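Local coordinates for nucleoporin NUP82 (Saccharomyces cerevisiae, PDB 3PBP), which serves as a structural component of the nuclear pore complex, the domain here being its N-terminal part, which includes the region that interacts with NUP116, at residues F59-V64 / E101-Q106; H55-S60 / D107-F112; V249-Q254 / S336-N341. The protein carries 1 engineered substitution. All coordinates share one frame; numbering follows the deposited sequence.

Contact 1: F59-V64 / E101-Q106; sequences FSRHLV and EDVSIQ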
loop_
_atom_site.group_PDB
_atom_site.type_symbol
_atom_site.label_atom_id
_atom_site.label_comp_id
_atom_site.label_asym_id
_atom_site.label_seq_id
_atom_site.Cartn_x
_atom_site.Cartn_y
_atom_site.Cartn_z
ATOM N N PHE A 59 12.563 -9.105 28.651
ATOM C CA PHE A 59 13.222 -9.573 27.442
ATOM C C PHE A 59 14.538 -8.873 27.124
ATOM O O PHE A 59 15.040 -9.000 26.010
ATOM C CB PHE A 59 12.257 -9.479 26.247
ATOM C CG PHE A 59 11.728 -8.091 25.987
ATOM C CD1 PHE A 59 12.453 -7.187 25.217
ATOM C CD2 PHE A 59 10.497 -7.687 26.507
ATOM C CE1 PHE A 59 11.957 -5.903 24.965
ATOM C CE2 PHE A 59 9.996 -6.405 26.261
ATOM C CZ PHE A 59 10.727 -5.515 25.489
ATOM N N SER A 60 15.096 -8.160 28.103
ATOM C CA SER A 60 16.375 -7.459 27.938
ATOM C C SER A 60 17.432 -8.404 27.392
ATOM O O SER A 60 18.275 -8.024 26.583
ATOM C CB SER A 60 16.869 -6.915 29.276
ATOM O OG SER A 60 15.921 -6.039 29.852
ATOM N N ARG A 61 17.376 -9.645 27.850
ATOM C CA ARG A 61 18.314 -10.669 27.425
ATOM C C ARG A 61 18.264 -10.892 25.918
ATOM O O ARG A 61 19.230 -11.341 25.327
ATOM C CB ARG A 61 17.993 -11.983 28.138
ATOM C CG ARG A 61 19.159 -12.958 28.195
ATOM C CD ARG A 61 18.723 -14.337 27.750
ATOM N NE ARG A 61 17.461 -14.727 28.366
ATOM C CZ ARG A 61 16.801 -15.843 28.059
ATOM N NH1 ARG A 61 17.298 -16.670 27.142
ATOM N NH2 ARG A 61 15.645 -16.130 28.665
ATOM N N HIS A 62 17.130 -10.572 25.305
ATOM C CA HIS A 62 16.952 -10.756 23.865
ATOM C C HIS A 62 16.952 -9.455 23.078
ATOM O O HIS A 62 17.303 -9.438 21.899
ATOM C CB HIS A 62 15.647 -11.495 23.600
ATOM C CG HIS A 62 15.651 -12.905 24.091
ATOM N ND1 HIS A 62 16.376 -13.905 23.475
ATOM C CD2 HIS A 62 15.039 -13.483 25.152
ATOM C CE1 HIS A 62 16.209 -15.039 24.134
ATOM N NE2 HIS A 62 15.402 -14.810 25.157
ATOM N N LEU A 63 16.553 -8.367 23.728
ATOM C CA LEU A 63 16.508 -7.071 23.071
ATOM C C LEU A 63 16.368 -5.941 24.064
ATOM O O LEU A 63 15.533 -5.986 24.973
ATOM C CB LEU A 63 15.334 -7.006 22.081
ATOM C CG LEU A 63 14.939 -5.622 21.528
ATOM C CD1 LEU A 63 16.060 -5.037 20.691
ATOM C CD2 LEU A 63 13.688 -5.758 20.691
ATOM N N VAL A 64 17.208 -4.929 23.888
ATOM C CA VAL A 64 17.160 -3.743 24.725
ATOM C C VAL A 64 16.663 -2.698 23.736
ATOM O O VAL A 64 17.258 -2.511 22.673
ATOM C CB VAL A 64 18.561 -3.357 25.256
ATOM C CG1 VAL A 64 18.501 -1.984 25.893
ATOM C CG2 VAL A 64 19.038 -4.378 26.271
ATOM N N GLU A 101 9.603 -18.452 34.363
ATOM C CA GLU A 101 10.966 -18.467 34.884
ATOM C C GLU A 101 11.931 -19.192 33.960
ATOM O O GLU A 101 12.942 -18.624 33.546
ATOM C CB GLU A 101 10.989 -19.125 36.257
ATOM C CG GLU A 101 11.525 -18.220 37.344
ATOM C CD GLU A 101 10.598 -18.150 38.549
ATOM O OE1 GLU A 101 9.465 -17.647 38.402
ATOM O OE2 GLU A 101 10.998 -18.601 39.645
ATOM N N ASP A 102 11.619 -20.448 33.652
ATOM C CA ASP A 102 12.439 -21.266 32.760
ATOM C C ASP A 102 13.060 -20.447 31.645
ATOM O O ASP A 102 12.347 -19.909 30.805
ATOM C CB ASP A 102 11.586 -22.352 32.110
ATOM C CG ASP A 102 11.935 -23.733 32.595
ATOM O OD1 ASP A 102 13.119 -24.125 32.482
ATOM O OD2 ASP A 102 11.017 -24.427 33.085
ATOM N N VAL A 103 14.382 -20.352 31.626
ATOM C CA VAL A 103 15.051 -19.611 30.566
ATOM C C VAL A 103 14.658 -20.229 29.221
ATOM O O VAL A 103 14.577 -19.535 28.204
ATOM C CB VAL A 103 16.588 -19.669 30.731
ATOM C CG1 VAL A 103 17.273 -19.063 29.507
ATOM C CG2 VAL A 103 16.993 -18.936 32.008
ATOM N N SER A 104 14.400 -21.537 29.230
ATOM C CA SER A 104 14.003 -22.265 28.024
ATOM C C SER A 104 12.578 -21.893 27.598
ATOM O O SER A 104 12.282 -21.808 26.407
ATOM C CB SER A 104 14.095 -23.777 28.269
ATOM O OG SER A 104 13.271 -24.167 29.356
ATOM N N ILE A 105 11.704 -21.677 28.580
ATOM C CA ILE A 105 10.316 -21.308 28.322
ATOM C C ILE A 105 10.186 -19.850 27.881
ATOM O O ILE A 105 9.287 -19.505 27.112
ATOM C CB ILE A 105 9.430 -21.544 29.577
ATOM C CG1 ILE A 105 9.161 -23.042 29.745
ATOM C CG2 ILE A 105 8.125 -20.777 29.457
ATOM C CD1 ILE A 105 8.172 -23.383 30.857
ATOM N N GLN A 106 11.088 -18.997 28.361
ATOM C CA GLN A 106 11.057 -17.584 28.010
ATOM C C GLN A 106 11.566 -17.362 26.605
ATOM O O GLN A 106 11.181 -16.400 25.945
ATOM C CB GLN A 106 11.910 -16.767 28.972
ATOM C CG GLN A 106 11.462 -16.845 30.416
ATOM C CD GLN A 106 12.307 -15.978 31.324
ATOM O OE1 GLN A 106 13.540 -15.965 31.219
ATOM N NE2 GLN A 106 11.655 -15.255 32.228
#
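R61 reaches across to the start of helix 103-107 and lays its guanidinium group against V103 and Q106. It has more surface buried here than any other residue of the two segments. One face of the guanidinium carries the V103 methyl: CG1 is 3.4 Å from NH1 of R61 and nearly as close to NH2. Over the opposite face sits NE2 of the next residue in the loop, H62, 3.3 Å above the plane, so the flat group is sandwiched between a methyl and an imidazole nitrogen. At its edge, in plane, NH2 of R61 gives OE1 of Q106 a weak hydrogen bond of 3.3 Å, well bent at 129°. The guanidinium and amide planes are only 29° apart although the two side chains run about at right angles. Segment 59-64 leaves strand 55-58, the last of a four-stranded antiparallel blade in this beta-propeller domain, and crosses to the next blade. It turns on O of F59, which accepts from both H62 N (2.7 Å) and L63 N (2.8 Å); R61 stands just before these two donors. Its chain starts with CG anti to the backbone N (chi1 -158°) and then bends twice before reaching the helix. The stronger grip on the guanidinium comes from D107, whose OD1 forms a salt bridge with NH1 and probably takes a hydrogen bond from H62 NE2. Q106 belongs to the first helical turn, closed by Q106 N on D102 O at 2.9 Å, and its NE2 makes a weak bond to V100 O.

Contact 2: H55-S60 / D107-F112; sequences HSLNFS and DAFQIF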
loop_
_atom_site.group_PDB
_atom_site.type_symbol
_atom_site.label_atom_id
_atom_site.label_comp_id
_atom_site.label_asym_id
_atom_site.label_seq_id
_atom_site.Cartn_x
_atom_site.Cartn_y
_atom_site.Cartn_z
ATOM N N HIS A 55 1.270 -9.910 34.949
ATOM C CA HIS A 55 2.437 -10.757 34.850
ATOM C C HIS A 55 3.500 -10.082 34.019
ATOM O O HIS A 55 3.219 -9.110 33.329
ATOM C CB HIS A 55 2.042 -12.105 34.268
ATOM C CG HIS A 55 0.882 -12.734 34.972
ATOM N ND1 HIS A 55 -0.413 -12.282 34.818
ATOM C CD2 HIS A 55 0.826 -13.729 35.888
ATOM C CE1 HIS A 55 -1.215 -12.969 35.612
ATOM N NE2 HIS A 55 -0.488 -13.853 36.271
ATOM N N SER A 56 4.730 -10.585 34.102
ATOM C CA SER A 56 5.845 -9.996 33.374
ATOM C C SER A 56 6.784 -10.985 32.709
ATOM O O SER A 56 6.868 -12.159 33.082
ATOM C CB SER A 56 6.663 -9.126 34.308
ATOM O OG SER A 56 5.830 -8.185 34.932
ATOM N N LEU A 57 7.494 -10.481 31.710
ATOM C CA LEU A 57 8.458 -11.265 30.969
ATOM C C LEU A 57 9.517 -10.298 30.494
ATOM O O LEU A 57 9.346 -9.631 29.483
ATOM C CB LEU A 57 7.814 -11.940 29.765
ATOM C CG LEU A 57 8.839 -12.626 28.861
ATOM C CD1 LEU A 57 9.558 -13.709 29.663
ATOM C CD2 LEU A 57 8.148 -13.216 27.631
ATOM N N ASN A 58 10.607 -10.215 31.244
ATOM C CA ASN A 58 11.714 -9.334 30.913
ATOM C C ASN A 58 12.432 -9.905 29.705
ATOM O O ASN A 58 12.865 -11.057 29.724
ATOM C CB ASN A 58 12.684 -9.240 32.090
ATOM C CG ASN A 58 13.790 -8.258 31.843
ATOM O OD1 ASN A 58 14.631 -8.464 30.965
ATOM N ND2 ASN A 58 13.795 -7.165 32.604
ATOM N N PHE A 59 12.563 -9.105 28.651
ATOM C CA PHE A 59 13.222 -9.573 27.442
ATOM C C PHE A 59 14.538 -8.873 27.124
ATOM O O PHE A 59 15.040 -9.000 26.010
ATOM C CB PHE A 59 12.257 -9.479 26.247
ATOM C CG PHE A 59 11.728 -8.091 25.987
ATOM C CD1 PHE A 59 12.453 -7.187 25.217
ATOM C CD2 PHE A 59 10.497 -7.687 26.507
ATOM C CE1 PHE A 59 11.957 -5.903 24.965
ATOM C CE2 PHE A 59 9.996 -6.405 26.261
ATOM C CZ PHE A 59 10.727 -5.515 25.489
ATOM N N SER A 60 15.096 -8.160 28.103
ATOM C CA SER A 60 16.375 -7.459 27.938
ATOM C C SER A 60 17.432 -8.404 27.392
ATOM O O SER A 60 18.275 -8.024 26.583
ATOM C CB SER A 60 16.869 -6.915 29.276
ATOM O OG SER A 60 15.921 -6.039 29.852
ATOM N N ASP A 107 12.450 -18.237 26.148
ATOM C CA ASP A 107 12.988 -18.102 24.804
ATOM C C ASP A 107 11.938 -18.584 23.827
ATOM O O ASP A 107 11.983 -18.270 22.636
ATOM C CB ASP A 107 14.265 -18.929 24.650
ATOM C CG ASP A 107 15.376 -18.457 25.568
ATOM O OD1 ASP A 107 15.132 -17.504 26.339
ATOM O OD2 ASP A 107 16.488 -19.040 25.517
ATOM N N ALA A 108 10.993 -19.361 24.345
ATOM C CA ALA A 108 9.911 -19.891 23.529
ATOM C C ALA A 108 9.066 -18.739 22.992
ATOM O O ALA A 108 8.458 -18.846 21.930
ATOM C CB ALA A 108 9.043 -20.829 24.362
ATOM N N PHE A 109 9.043 -17.638 23.740
ATOM C CA PHE A 109 8.269 -16.470 23.367
ATOM C C PHE A 109 8.932 -15.589 22.322
ATOM O O PHE A 109 8.357 -14.590 21.893
ATOM C CB PHE A 109 7.929 -15.666 24.614
ATOM C CG PHE A 109 7.083 -16.429 25.595
ATOM C CD1 PHE A 109 5.910 -17.053 25.176
ATOM C CD2 PHE A 109 7.469 -16.550 26.926
ATOM C CE1 PHE A 109 5.139 -17.780 26.058
ATOM C CE2 PHE A 109 6.702 -17.279 27.818
ATOM C CZ PHE A 109 5.531 -17.895 27.379
ATOM N N GLN A 110 10.140 -15.956 21.912
ATOM C CA GLN A 110 10.834 -15.211 20.880
ATOM C C GLN A 110 10.477 -16.022 19.655
ATOM O O GLN A 110 11.031 -17.092 19.410
ATOM C CB GLN A 110 12.346 -15.204 21.122
ATOM C CG GLN A 110 12.778 -14.473 22.379
ATOM C CD GLN A 110 12.252 -13.035 22.458
ATOM O OE1 GLN A 110 12.503 -12.206 21.567
ATOM N NE2 GLN A 110 11.523 -12.732 23.537
ATOM N N ILE A 111 9.538 -15.504 18.882
ATOM C CA ILE A 111 9.049 -16.216 17.723
ATOM C C ILE A 111 9.717 -15.994 16.370
ATOM O O ILE A 111 9.793 -16.932 15.554
ATOM C CB ILE A 111 7.548 -15.966 17.601
ATOM C CG1 ILE A 111 6.875 -16.483 18.871
ATOM C CG2 ILE A 111 6.987 -16.631 16.364
ATOM C CD1 ILE A 111 5.382 -16.297 18.885
ATOM N N PHE A 112 10.213 -14.784 16.117
ATOM C CA PHE A 112 10.826 -14.507 14.817
ATOM C C PHE A 112 11.787 -13.334 14.863
ATOM O O PHE A 112 11.583 -12.379 15.627
ATOM C CB PHE A 112 9.715 -14.218 13.802
ATOM C CG PHE A 112 10.204 -13.720 12.467
ATOM C CD1 PHE A 112 10.512 -14.614 11.444
ATOM C CD2 PHE A 112 10.313 -12.352 12.220
ATOM C CE1 PHE A 112 10.913 -14.165 10.200
ATOM C CE2 PHE A 112 10.716 -11.890 10.981
ATOM C CZ PHE A 112 11.018 -12.805 9.962
#
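L57 points its CD2 methyl at F109, and that touch carries most of the contact. The methyl lies 3.5 Å from F109 CD2 and 3.9 Å from F109 CB, so it meets the ring obliquely at the ortho carbon CD2 and also touches the CB that carries the ring. With chi1 at 173° the leucine puts CG anti to its own backbone N, and the branch reaches across to F109. A looser second touch brings the amide of Q110 beside F59, with NE2 4.3 Å from F59 CB; the phenylalanine ring itself turns away from this segment. No hydrogen bond joins the two segments, and the CA atoms of L57 and F109 stay 9.2 Å apart. They are the outermost strands of consecutive four-stranded antiparallel sheets, 24-58 and 70-115, so this is side-chain packing between neighbouring blades of a beta-propeller. Both segments are positioned by further bonds and contacts. F109 comes in a type I turn from D107 to Q110, closed by Q110 N on D107 O (3.0 Å), which brings the chain from helix 103-107 into strand 110-115. The F109 ring also meets that of Y97 edge-to-face. Further along, I111 and F112 both face V90 in a classic beta bulge. On the other segment, backbone bonds tie L57 to I43 and F59 to N41, while M91 of the second blade touches both F59 and Q110. The strand end is shaped by an Asx turn: OD1 of N58 accepts from S60 N at 2.9 Å and from S60 OG at 3.0 Å. Both donors approach from the same face of the amide, the backbone N lying 38° out of its plane.

Contact 3: V249-Q254 / S336-N341; sequences VIKQLQ and SWDVDN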
loop_
_atom_site.group_PDB
_atom_site.type_symbol
_atom_site.label_atom_id
_atom_site.label_comp_id
_atom_site.label_asym_id
_atom_site.label_seq_id
_atom_site.Cartn_x
_atom_site.Cartn_y
_atom_site.Cartn_z
ATOM N N VAL A 249 -11.175 -11.365 -14.244
ATOM C CA VAL A 249 -12.452 -11.710 -13.637
ATOM C C VAL A 249 -12.635 -13.219 -13.614
ATOM O O VAL A 249 -13.101 -13.780 -12.619
ATOM C CB VAL A 249 -13.623 -11.059 -14.403
ATOM C CG1 VAL A 249 -14.943 -11.522 -13.838
ATOM C CG2 VAL A 249 -13.512 -9.565 -14.316
ATOM N N ILE A 250 -12.270 -13.880 -14.711
ATOM C CA ILE A 250 -12.401 -15.328 -14.769
ATOM C C ILE A 250 -11.396 -15.961 -13.823
ATOM O O ILE A 250 -11.698 -16.949 -13.156
ATOM C CB ILE A 250 -12.189 -15.854 -16.194
ATOM C CG1 ILE A 250 -13.421 -15.501 -17.038
ATOM C CG2 ILE A 250 -11.942 -17.364 -16.170
ATOM C CD1 ILE A 250 -13.258 -15.803 -18.502
ATOM N N LYS A 251 -10.203 -15.381 -13.755
ATOM C CA LYS A 251 -9.188 -15.893 -12.850
ATOM C C LYS A 251 -9.654 -15.734 -11.414
ATOM O O LYS A 251 -9.468 -16.625 -10.583
ATOM C CB LYS A 251 -7.886 -15.134 -13.017
ATOM C CG LYS A 251 -7.009 -15.643 -14.107
ATOM C CD LYS A 251 -5.651 -15.034 -13.958
ATOM C CE LYS A 251 -4.598 -16.051 -14.283
ATOM N NZ LYS A 251 -3.339 -15.757 -13.548
ATOM N N GLN A 252 -10.250 -14.581 -11.124
ATOM C CA GLN A 252 -10.731 -14.308 -9.782
ATOM C C GLN A 252 -11.748 -15.362 -9.377
ATOM O O GLN A 252 -11.660 -15.946 -8.303
ATOM C CB GLN A 252 -11.374 -12.919 -9.692
ATOM C CG GLN A 252 -11.809 -12.583 -8.270
ATOM C CD GLN A 252 -12.304 -11.166 -8.105
ATOM O OE1 GLN A 252 -11.775 -10.228 -8.706
ATOM N NE2 GLN A 252 -13.308 -10.997 -7.265
ATOM N N LEU A 253 -12.711 -15.614 -10.248
ATOM C CA LEU A 253 -13.724 -16.600 -9.938
ATOM C C LEU A 253 -13.145 -17.996 -9.768
ATOM O O LEU A 253 -13.620 -18.761 -8.938
ATOM C CB LEU A 253 -14.797 -16.619 -11.020
ATOM C CG LEU A 253 -15.952 -17.580 -10.734
ATOM C CD1 LEU A 253 -16.634 -17.241 -9.403
ATOM C CD2 LEU A 253 -16.938 -17.482 -11.885
ATOM N N GLN A 254 -12.123 -18.334 -10.553
ATOM C CA GLN A 254 -11.507 -19.652 -10.442
ATOM C C GLN A 254 -10.798 -19.748 -9.109
ATOM O O GLN A 254 -10.910 -20.753 -8.408
ATOM C CB GLN A 254 -10.497 -19.888 -11.561
ATOM C CG GLN A 254 -11.098 -19.858 -12.938
ATOM C CD GLN A 254 -10.051 -19.907 -14.047
ATOM O OE1 GLN A 254 -8.884 -19.542 -13.842
ATOM N NE2 GLN A 254 -10.473 -20.337 -15.239
ATOM N N SER A 336 -5.889 -9.052 -9.719
ATOM C CA SER A 336 -4.936 -9.034 -10.814
ATOM C C SER A 336 -3.556 -9.471 -10.332
ATOM O O SER A 336 -3.098 -9.063 -9.268
ATOM C CB SER A 336 -4.870 -7.630 -11.414
ATOM O OG SER A 336 -3.989 -7.594 -12.521
ATOM N N TRP A 337 -2.896 -10.304 -11.128
ATOM C CA TRP A 337 -1.586 -10.810 -10.760
ATOM C C TRP A 337 -0.480 -10.443 -11.742
ATOM O O TRP A 337 0.585 -10.025 -11.301
ATOM C CB TRP A 337 -1.640 -12.325 -10.617
ATOM C CG TRP A 337 -2.466 -12.848 -9.468
ATOM C CD1 TRP A 337 -1.999 -13.299 -8.266
ATOM C CD2 TRP A 337 -3.875 -13.121 -9.476
ATOM N NE1 TRP A 337 -3.024 -13.850 -7.534
ATOM C CE2 TRP A 337 -4.185 -13.753 -8.255
ATOM C CE3 TRP A 337 -4.905 -12.894 -10.397
ATOM C CZ2 TRP A 337 -5.479 -14.175 -7.939
ATOM C CZ3 TRP A 337 -6.197 -13.313 -10.074
ATOM C CH2 TRP A 337 -6.468 -13.943 -8.858
ATOM N N ASP A 338 -0.725 -10.604 -13.050
ATOM C CA ASP A 338 0.271 -10.290 -14.093
ATOM C C ASP A 338 0.240 -8.855 -14.580
ATOM O O ASP A 338 1.214 -8.119 -14.470
ATOM C CB ASP A 338 0.064 -11.115 -15.353
ATOM C CG ASP A 338 -0.394 -12.497 -15.068
ATOM O OD1 ASP A 338 0.326 -13.209 -14.347
ATOM O OD2 ASP A 338 -1.472 -12.869 -15.571
ATOM N N VAL A 339 -0.890 -8.489 -15.162
ATOM C CA VAL A 339 -1.093 -7.171 -15.744
ATOM C C VAL A 339 -0.350 -5.992 -15.117
ATOM O O VAL A 339 -0.602 -5.628 -13.966
ATOM C CB VAL A 339 -2.592 -6.844 -15.791
ATOM C CG1 VAL A 339 -2.830 -5.693 -16.730
ATOM C CG2 VAL A 339 -3.380 -8.068 -16.218
ATOM N N ASP A 340 0.572 -5.407 -15.884
ATOM C CA ASP A 340 1.320 -4.237 -15.435
ATOM C C ASP A 340 0.426 -3.029 -15.614
ATOM O O ASP A 340 -0.367 -2.968 -16.548
ATOM C CB ASP A 340 2.569 -3.988 -16.276
ATOM C CG ASP A 340 3.560 -5.115 -16.206
ATOM O OD1 ASP A 340 3.794 -5.624 -15.091
ATOM O OD2 ASP A 340 4.110 -5.477 -17.271
ATOM N N ASN A 341 0.568 -2.056 -14.730
ATOM C CA ASN A 341 -0.239 -0.851 -14.816
ATOM C C ASN A 341 -1.719 -1.142 -15.006
ATOM O O ASN A 341 -2.425 -0.425 -15.719
ATOM C CB ASN A 341 0.278 0.013 -15.950
ATOM C CG ASN A 341 1.736 0.328 -15.784
ATOM O OD1 ASN A 341 2.122 1.033 -14.845
ATOM N ND2 ASN A 341 2.571 -0.214 -16.674
#
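W337 sets the six-membered end of its indole against helix 243-262, with CZ3 3.9 Å from CB of K251 and 4.4 Å from the backbone N of Q252. The Q252 nitrogen sits near the plane of the ring, at its edge, whereas the lysine CB comes in obliquely. Indole NE1 is hydrogen-bonded to the carbonyl O of Y276, which helps fix how the ring is turned. Beyond its CB, the K251 chain passes the indole at a slightly greater distance and continues toward D338, where NZ ends 4.0 Å from OD2, a long salt bridge. The same OD2 has a stronger partner in R247, one turn back along the helix, so two positive side chains gather at one carboxylate, which probably stabilises its negative charge. Q252 adds a direct link between helix and loop: its OE1 accepts from the backbone N of M335, while its NE2 donates to S230. That last bond lies toward helix 220-235, against which I250 and L253 also pack. Helix 243-262 thus lies between helix 220-235 and the long loop connecting strands 323-329 and 347-355, joining the helical part to a five-stranded mixed sheet of the propeller.

How the contacts relate
Contacts 1 and 2 form one continuous patch, their centres 5 Å apart. They share F59 and S60, and helix 103-107 is followed in the chain, after a tight turn, by strand 110-115. D107 bridges the two, since it belongs to the second segment of contact 2 while its carboxylate serves R61 and H62 of contact 1. Packing adds to this, with H62 CG 3.7 Å from Q110 CG. Contact 1 lies at the surface; contact 2 is buried and somewhat nearer the chain centre. Contact 3 is separate, centred 46 Å from the centre of contact 1 and 42 Å from that of contact 2, where helices pack beside the propeller. All three fall within the region that interacts with NUP116.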